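Local structure of concanavalin A-like lectin protein kinase family protein (Theobroma cacao, 6CTH) at residues K72-L77 with A155-F160; I210-R215 with L227-W232. The protein probably catalyses phosphate transfer from ATP to hydroxyl groups of target proteins, its kinase domain here holding an oxindole inhibitor. All coordinates share one frame; numbering follows the deposited sequence.

Contact 1 (K72-L77 with A155-F160). With MG (magnesium ion), chain C.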
ATOM      1  N   LYS A  72       2.663   3.284  14.305  1.00 27.03           N
ATOM      2  CA  LYS A  72       3.499   4.276  13.616  1.00 27.65           C
ATOM      3  C   LYS A  72       3.449   4.126  12.084  1.00 27.50           C
ATOM      4  O   LYS A  72       3.648   5.085  11.367  1.00 27.61           O
ATOM      5  CB  LYS A  72       4.954   4.288  14.069  1.00 28.22           C
ATOM      6  CG  LYS A  72       5.742   3.098  13.662  1.00 29.08           C
ATOM      7  CD  LYS A  72       7.089   2.960  14.384  1.00 29.76           C
ATOM      8  CE  LYS A  72       7.648   1.572  14.136  1.00 30.71           C
ATOM      9  NZ  LYS A  72       8.106   1.273  12.750  1.00 31.78           N
ATOM     10  N   ASN A  73       3.185   2.939  11.607  1.00 27.25           N
ATOM     11  CA  ASN A  73       3.164   2.703  10.148  1.00 27.09           C
ATOM     12  C   ASN A  73       1.737   2.530   9.615  1.00 27.22           C
ATOM     13  O   ASN A  73       1.566   1.974   8.534  1.00 27.01           O
ATOM     14  CB  ASN A  73       4.053   1.557   9.792  1.00 27.30           C
ATOM     15  CG  ASN A  73       5.504   1.793  10.227  1.00 27.65           C
ATOM     16  OD1 ASN A  73       6.042   1.039  11.038  1.00 27.99           O
ATOM     17  ND2 ASN A  73       6.107   2.873   9.743  1.00 27.68           N
ATOM     18  N   LEU A  74       0.740   3.031  10.340  1.00 26.93           N
ATOM     19  CA  LEU A  74      -0.626   3.089   9.851  1.00 27.75           C
ATOM     20  C   LEU A  74      -1.187   4.493   9.858  1.00 27.86           C
ATOM     21  O   LEU A  74      -0.988   5.250  10.833  1.00 27.48           O
ATOM     22  CB  LEU A  74      -1.542   2.169  10.631  1.00 28.23           C
ATOM     23  CG  LEU A  74      -1.272   0.680  10.537  1.00 28.90           C
ATOM     24  CD1 LEU A  74      -2.231  -0.051  11.445  1.00 29.46           C
ATOM     25  CD2 LEU A  74      -1.498   0.203   9.111  1.00 29.73           C
ATOM     26  N   VAL A  75      -1.959   4.848   8.813  1.00 27.71           N
ATOM     27  CA  VAL A  75      -2.620   6.130   8.803  1.00 28.67           C
ATOM     28  C   VAL A  75      -3.693   6.192   9.887  1.00 29.02           C
ATOM     29  O   VAL A  75      -4.435   5.218  10.069  1.00 29.34           O
ATOM     30  CB  VAL A  75      -3.292   6.342   7.415  1.00 28.85           C
ATOM     31  CG1 VAL A  75      -4.190   7.559   7.427  1.00 29.84           C
ATOM     32  CG2 VAL A  75      -2.224   6.435   6.357  1.00 29.22           C
ATOM     33  N   LYS A  76      -3.720   7.291  10.650  1.00 30.27           N
ATOM     34  CA  LYS A  76      -4.735   7.568  11.682  1.00 31.93           C
ATOM     35  C   LYS A  76      -5.900   8.406  11.181  1.00 32.99           C
ATOM     36  O   LYS A  76      -5.706   9.335  10.368  1.00 35.35           O
ATOM     37  CB  LYS A  76      -4.121   8.313  12.945  1.00 32.93           C
ATOM     38  N   LEU A  77      -7.114   8.043  11.586  1.00 33.44           N
ATOM     39  CA  LEU A  77      -8.287   8.837  11.319  1.00 34.14           C
ATOM     40  C   LEU A  77      -8.364   9.936  12.366  1.00 34.98           C
ATOM     41  O   LEU A  77      -8.144   9.672  13.547  1.00 33.86           O
ATOM     42  CB  LEU A  77      -9.532   7.973  11.371  1.00 34.70           C
ATOM     43  CG  LEU A  77     -10.812   8.578  10.811  1.00 36.25           C
ATOM     44  CD1 LEU A  77     -10.659   8.856   9.328  1.00 36.07           C
ATOM     45  CD2 LEU A  77     -12.006   7.671  11.088  1.00 36.48           C
ATOM     46  N   ALA A 155       6.893   5.541   6.175  1.00 33.91           N
ATOM     47  CA  ALA A 155       5.688   5.077   5.458  1.00 31.91           C
ATOM     48  C   ALA A 155       4.522   4.735   6.373  1.00 31.06           C
ATOM     49  O   ALA A 155       4.750   4.176   7.475  1.00 30.41           O
ATOM     50  CB  ALA A 155       6.039   3.897   4.612  1.00 32.10           C
ATOM     51  N   LYS A 156       3.300   5.109   5.985  1.00 29.61           N
ATOM     52  CA  LYS A 156       2.074   4.750   6.679  1.00 29.42           C
ATOM     53  C   LYS A 156       1.083   4.140   5.710  1.00 29.24           C
ATOM     54  O   LYS A 156       0.727   4.775   4.728  1.00 29.17           O
ATOM     55  CB  LYS A 156       1.441   5.962   7.363  1.00 30.97           C
ATOM     56  CG  LYS A 156       2.181   6.436   8.614  1.00 32.72           C
ATOM     57  CD  LYS A 156       1.568   7.674   9.270  1.00 34.00           C
ATOM     58  CE  LYS A 156       2.178   7.950  10.640  1.00 35.64           C
ATOM     59  NZ  LYS A 156       1.418   7.262  11.737  1.00 36.90           N
ATOM     60  N   LEU A 157       0.623   2.930   5.991  1.00 28.30           N
ATOM     61  CA  LEU A 157      -0.342   2.248   5.170  1.00 27.80           C
ATOM     62  C   LEU A 157      -1.725   2.723   5.547  1.00 27.87           C
ATOM     63  O   LEU A 157      -2.064   2.896   6.715  1.00 26.76           O
ATOM     64  CB  LEU A 157      -0.186   0.749   5.340  1.00 27.69           C
ATOM     65  CG  LEU A 157      -1.218  -0.128   4.682  1.00 27.57           C
ATOM     66  CD1 LEU A 157      -1.073  -0.054   3.165  1.00 27.66           C
ATOM     67  CD2 LEU A 157      -1.053  -1.569   5.124  1.00 27.21           C
ATOM     68  N   GLY A 158      -2.532   3.025   4.541  1.00 27.74           N
ATOM     69  CA  GLY A 158      -3.913   3.382   4.743  1.00 28.27           C
ATOM     70  C   GLY A 158      -4.841   2.673   3.794  1.00 28.47           C
ATOM     71  O   GLY A 158      -4.455   1.705   3.141  1.00 28.74           O
ATOM     72  N   ASP A 159      -6.031   3.261   3.665  1.00 28.98           N
ATOM     73  CA  ASP A 159      -7.176   2.724   2.912  1.00 29.70           C
ATOM     74  C   ASP A 159      -7.671   1.388   3.415  1.00 29.71           C
ATOM     75  O   ASP A 159      -7.287   0.324   2.886  1.00 29.96           O
ATOM     76  CB  ASP A 159      -6.826   2.550   1.394  1.00 30.46           C
ATOM     77  CG  ASP A 159      -8.018   2.069   0.555  1.00 31.43           C
ATOM     78  OD1 ASP A 159      -9.176   2.246   0.967  1.00 32.04           O
ATOM     79  OD2 ASP A 159      -7.723   1.466  -0.509  1.00 32.24           O
ATOM     80  N   PHE A 160      -8.598   1.446   4.352  1.00 29.65           N
ATOM     81  CA  PHE A 160      -9.236   0.273   4.942  1.00 30.18           C
ATOM     82  C   PHE A 160     -10.645   0.013   4.411  1.00 30.27           C
ATOM     83  O   PHE A 160     -11.424  -0.701   5.027  1.00 29.97           O
ATOM     84  CB  PHE A 160      -9.197   0.396   6.470  1.00 30.94           C
ATOM     85  CG  PHE A 160      -7.787   0.539   6.948  1.00 31.29           C
ATOM     86  CD1 PHE A 160      -7.010  -0.543   7.128  1.00 30.89           C
ATOM     87  CD2 PHE A 160      -7.271   1.822   7.191  1.00 32.83           C
ATOM     88  CE1 PHE A 160      -5.671  -0.432   7.513  1.00 31.46           C
ATOM     89  CE2 PHE A 160      -5.942   1.947   7.616  1.00 32.77           C
ATOM     90  CZ  PHE A 160      -5.147   0.838   7.699  1.00 31.96           C
TER
HETATM   91 MG    MG C 602      -8.914   0.489  -1.988  1.00 31.11          MG
HETATM   92  O   HOH W   1     -10.657   1.668  -1.326  1.00 32.58           O
HETATM   93  O   HOH W   2      -8.152   1.928  -3.187  1.00 33.42           O
HETATM   94  O   HOH W   3     -10.171  -0.276  -3.463  1.00 35.03           O
HETATM   95  O   HOH W   4      -9.654  -0.834  -0.526  1.00 34.08           O
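Leu-74 and Leu-157 form a single beta bridge in the parallel pattern: Leu-157 N donates to Asn-73 O and Leu-157 O accepts from Val-75 N, each N-O distance 2.9 Å, before the backbones part. Polar side chains add three further bonds at one end. Asn-73 ND2 reaches Ala-155 O at 2.9 Å with the acceptor close to the amide plane, while Lys-72 NZ holds OD1; together the two bonds fix which way the amide is turned. Lys-156 runs extended to CE and bends only at its last torsion (chi4 -91°), bringing NZ above the carbonyl planes of Lys-72 O (3.1 Å) and Leu-74 O (3.3 Å), so that one ammonium group spans two carbonyls of the loop. At the other end the contact is apolar. Val-75 CG2 lies 3.8 Å from Gly-158 CA, and Leu-74 CD2 meets the edge of the Phe-160 ring at CZ, 4.0 Å away. Gly-158 leads into the DFG motif, where Asp-159 OD2 binds magnesium at 2.1 Å, with Asp-141 and four waters completing the site. The bridge thus links the loop between helix 54-66 and strand 77-83 to strand 155-157. Asn-73 and Leu-74 also pack on helix 112-132 and Val-75 on strand 86-92; Phe-160 meets His-139 and packs on Ile-65 and Ile-66 of helix 54-66, its contacts consistent with the kinase regulatory spine.

Contact 2 (I210-R215 with L227-W232)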
ATOM      1  N   ILE A 210       8.966  -1.291  -5.558  1.00 33.54           N
ATOM      2  CA  ILE A 210       9.893  -0.391  -4.909  1.00 34.37           C
ATOM      3  C   ILE A 210      11.372  -0.611  -5.350  1.00 35.85           C
ATOM      4  O   ILE A 210      12.107   0.342  -5.618  1.00 37.69           O
ATOM      5  CB  ILE A 210       9.710  -0.522  -3.380  1.00 33.43           C
ATOM      6  CG1 ILE A 210       8.367   0.046  -2.964  1.00 32.92           C
ATOM      7  CG2 ILE A 210      10.813   0.155  -2.589  1.00 34.57           C
ATOM      8  CD1 ILE A 210       8.018  -0.213  -1.496  1.00 33.06           C
ATOM      9  N   ALA A 211      11.793  -1.856  -5.445  1.00 36.51           N
ATOM     10  CA  ALA A 211      13.137  -2.208  -5.935  1.00 37.24           C
ATOM     11  C   ALA A 211      13.385  -1.706  -7.374  1.00 38.15           C
ATOM     12  O   ALA A 211      14.480  -1.230  -7.691  1.00 38.45           O
ATOM     13  CB  ALA A 211      13.308  -3.712  -5.910  1.00 37.19           C
ATOM     14  N   SER A 212      12.360  -1.828  -8.196  1.00 37.68           N
ATOM     15  CA  SER A 212      12.511  -1.701  -9.663  1.00 38.22           C
ATOM     16  C   SER A 212      12.066  -0.346 -10.216  1.00 38.71           C
ATOM     17  O   SER A 212      12.429   0.029 -11.359  1.00 38.31           O
ATOM     18  CB  SER A 212      11.734  -2.848 -10.335  1.00 37.75           C
ATOM     19  OG  SER A 212      10.319  -2.627 -10.284  1.00 36.49           O
ATOM     20  N   GLY A 213      11.261   0.394  -9.452  1.00 37.24           N
ATOM     21  CA  GLY A 213      10.609   1.589  -9.944  1.00 38.41           C
ATOM     22  C   GLY A 213       9.640   1.357 -11.081  1.00 38.00           C
ATOM     23  O   GLY A 213       9.393   2.272 -11.862  1.00 40.45           O
ATOM     24  N   ARG A 214       9.092   0.145 -11.195  1.00 38.60           N
ATOM     25  CA  ARG A 214       8.197  -0.247 -12.279  1.00 39.73           C
ATOM     26  C   ARG A 214       6.878  -0.701 -11.685  1.00 39.39           C
ATOM     27  O   ARG A 214       6.879  -1.457 -10.694  1.00 36.73           O
ATOM     28  CB  ARG A 214       8.772  -1.418 -13.064  1.00 41.88           C
ATOM     29  CG  ARG A 214      10.020  -1.038 -13.841  1.00 44.57           C
ATOM     30  CD  ARG A 214      10.638  -2.248 -14.507  1.00 46.94           C
ATOM     31  NE  ARG A 214      11.958  -1.955 -15.083  1.00 49.64           N
ATOM     32  CZ  ARG A 214      12.183  -1.382 -16.273  1.00 51.36           C
ATOM     33  NH1 ARG A 214      11.178  -0.985 -17.053  1.00 51.07           N
ATOM     34  NH2 ARG A 214      13.451  -1.188 -16.673  1.00 52.27           N
ATOM     35  N   ARG A 215       5.776  -0.223 -12.285  1.00 38.56           N
ATOM     36  CA  ARG A 215       4.464  -0.608 -11.860  1.00 38.95           C
ATOM     37  C   ARG A 215       4.146  -2.054 -12.267  1.00 38.74           C
ATOM     38  O   ARG A 215       4.483  -2.500 -13.397  1.00 38.45           O
ATOM     39  CB  ARG A 215       3.432   0.383 -12.441  1.00 41.40           C
ATOM     40  CG  ARG A 215       2.065   0.276 -11.795  1.00 44.31           C
ATOM     41  CD  ARG A 215       1.056   1.213 -12.445  1.00 46.14           C
ATOM     42  NE  ARG A 215       1.406   2.618 -12.373  1.00 48.48           N
ATOM     43  CZ  ARG A 215       1.109   3.452 -11.379  1.00 49.40           C
ATOM     44  NH1 ARG A 215       0.499   3.030 -10.281  1.00 50.28           N
ATOM     45  NH2 ARG A 215       1.435   4.746 -11.487  1.00 50.83           N
ATOM     46  N   LEU A 227       4.646  -8.376 -20.020  1.00 52.70           N
ATOM     47  CA  LEU A 227       3.614  -7.360 -19.769  1.00 50.53           C
ATOM     48  C   LEU A 227       3.513  -7.031 -18.295  1.00 48.10           C
ATOM     49  O   LEU A 227       2.924  -6.012 -17.941  1.00 46.62           O
ATOM     50  CB  LEU A 227       2.257  -7.861 -20.264  1.00 51.26           C
ATOM     51  CG  LEU A 227       2.264  -8.319 -21.744  1.00 52.07           C
ATOM     52  CD1 LEU A 227       0.916  -8.911 -22.127  1.00 52.49           C
ATOM     53  CD2 LEU A 227       2.600  -7.140 -22.633  1.00 52.84           C
ATOM     54  N   LEU A 228       4.032  -7.926 -17.449  1.00 45.63           N
ATOM     55  CA  LEU A 228       3.928  -7.762 -16.004  1.00 43.95           C
ATOM     56  C   LEU A 228       5.242  -7.861 -15.275  1.00 42.48           C
ATOM     57  O   LEU A 228       6.145  -8.601 -15.640  1.00 42.02           O
ATOM     58  CB  LEU A 228       2.965  -8.800 -15.415  1.00 43.97           C
ATOM     59  CG  LEU A 228       1.502  -8.789 -15.862  1.00 45.10           C
ATOM     60  CD1 LEU A 228       0.817  -9.952 -15.185  1.00 45.99           C
ATOM     61  CD2 LEU A 228       0.766  -7.512 -15.496  1.00 46.30           C
ATOM     62  N   LEU A 229       5.283  -7.193 -14.122  1.00 38.87           N
ATOM     63  CA  LEU A 229       6.484  -7.155 -13.309  1.00 38.88           C
ATOM     64  C   LEU A 229       6.964  -8.462 -12.732  1.00 38.63           C
ATOM     65  O   LEU A 229       8.153  -8.756 -12.824  1.00 40.58           O
ATOM     66  CB  LEU A 229       6.271  -6.164 -12.126  1.00 37.95           C
ATOM     67  CG  LEU A 229       7.488  -5.889 -11.239  1.00 37.92           C
ATOM     68  CD1 LEU A 229       8.620  -5.280 -12.010  1.00 39.32           C
ATOM     69  CD2 LEU A 229       7.050  -4.923 -10.144  1.00 37.89           C
ATOM     70  N   VAL A 230       6.093  -9.222 -12.061  1.00 37.52           N
ATOM     71  CA  VAL A 230       6.536 -10.356 -11.294  1.00 37.79           C
ATOM     72  C   VAL A 230       7.213 -11.432 -12.190  1.00 38.43           C
ATOM     73  O   VAL A 230       8.272 -11.925 -11.826  1.00 37.81           O
ATOM     74  CB  VAL A 230       5.391 -10.940 -10.419  1.00 38.44           C
ATOM     75  CG1 VAL A 230       5.724 -12.277  -9.810  1.00 38.72           C
ATOM     76  CG2 VAL A 230       5.018  -9.937  -9.301  1.00 37.39           C
ATOM     77  N   PRO A 231       6.608 -11.776 -13.328  1.00 38.97           N
ATOM     78  CA  PRO A 231       7.292 -12.791 -14.192  1.00 40.65           C
ATOM     79  C   PRO A 231       8.654 -12.336 -14.678  1.00 40.97           C
ATOM     80  O   PRO A 231       9.566 -13.157 -14.736  1.00 43.23           O
ATOM     81  CB  PRO A 231       6.355 -12.961 -15.380  1.00 40.92           C
ATOM     82  CG  PRO A 231       5.036 -12.499 -14.926  1.00 40.79           C
ATOM     83  CD  PRO A 231       5.263 -11.484 -13.825  1.00 39.50           C
ATOM     84  N   TRP A 232       8.812 -11.058 -14.995  1.00 40.48           N
ATOM     85  CA  TRP A 232      10.110 -10.544 -15.422  1.00 41.51           C
ATOM     86  C   TRP A 232      11.122 -10.573 -14.302  1.00 40.74           C
ATOM     87  O   TRP A 232      12.257 -10.930 -14.513  1.00 40.09           O
ATOM     88  CB  TRP A 232       9.962  -9.122 -15.971  1.00 43.24           C
ATOM     89  CG  TRP A 232      11.226  -8.446 -16.313  1.00 46.26           C
ATOM     90  CD1 TRP A 232      11.937  -8.571 -17.484  1.00 48.71           C
ATOM     91  CD2 TRP A 232      11.933  -7.489 -15.518  1.00 47.42           C
ATOM     92  NE1 TRP A 232      13.049  -7.746 -17.453  1.00 49.36           N
ATOM     93  CE2 TRP A 232      13.064  -7.071 -16.264  1.00 49.80           C
ATOM     94  CE3 TRP A 232      11.719  -6.933 -14.261  1.00 48.91           C
ATOM     95  CZ2 TRP A 232      13.979  -6.124 -15.780  1.00 50.79           C
ATOM     96  CZ3 TRP A 232      12.641  -5.988 -13.771  1.00 49.85           C
ATOM     97  CH2 TRP A 232      13.757  -5.601 -14.540  1.00 50.38           C
TER
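Arg-215 and Leu-229 bring the two backbones to their nearest approach, 7.0 Å between CA atoms, where helix 196-212 has just ended and helix 229-238 begins. Gly-213 leaves the first helix with a positive phi of 63°, and Leu-228 occupies the N-cap position of the second. No hydrogen bond joins the two segments, although Leu-229 has a backbone bond to Ser-216, one residue past Arg-215; between the segments the contact is made by side chains, with Leu-229 at the centre. Its CG stands anti to the backbone N (chi1 -174°), which carries both methyls across to the turn after the helix: CD1 lies 3.6 Å from Ser-212 OG and 4.0 Å from Arg-214 CB, and CD2 rests 3.5 Å from Arg-214 O. The serine hydroxyl is engaged on its own side of the contact. OG accepts from Arg-214 N at 3.2 Å in an ST turn, with a bent angle of 140° at the hydrogen, and also bonds to Leu-208 O one helical turn back. Beyond the leucine, Arg-214 stretches out from CG to NE and crosses Trp-232 at about a right angle. NE approaches CH2 of the indole obliquely at 4.1 Å, and the guanidinium and ring planes are steeply inclined to each other. The cation-pi geometry is long, 5.3 Å from Arg-214 CZ to the centroid of the six-membered ring, and amounts at most to a weak attraction. Pro-219 O is the firmer partner, bonding to Arg-214 NH1, while Phe-221 packs against both arginine and tryptophan. Chemically, the contact between the two segments is mainly apolar: Arg-214 O is buried against a leucine methyl with no hydrogen-bonding partner, which probably carries an energetic cost.

In the fold
Contacts 1 and 2 follow one another along the kinase domain, with centres 24 Å apart and nearest atoms about 8 Å apart, and they do not touch. Helix 112-132 is common ground: Asn-73 and Leu-74 of contact 1 pack on it, as does Ile-210 of the segment 210-215. Their relation to the active site differs. Contact 1 borders it, since the nearest atoms of Gly-158 and the inhibitor are about 4 Å apart and Asp-159 both touches the inhibitor and binds magnesium. Contact 2 joins successive helices farther off; its Arg-215 side chain stays about 11 Å from the inhibitor and 13 Å from the metal. Contact 1 combines a backbone bridge with side-chain-to-carbonyl bonds; contact 2 relies on side-chain packing.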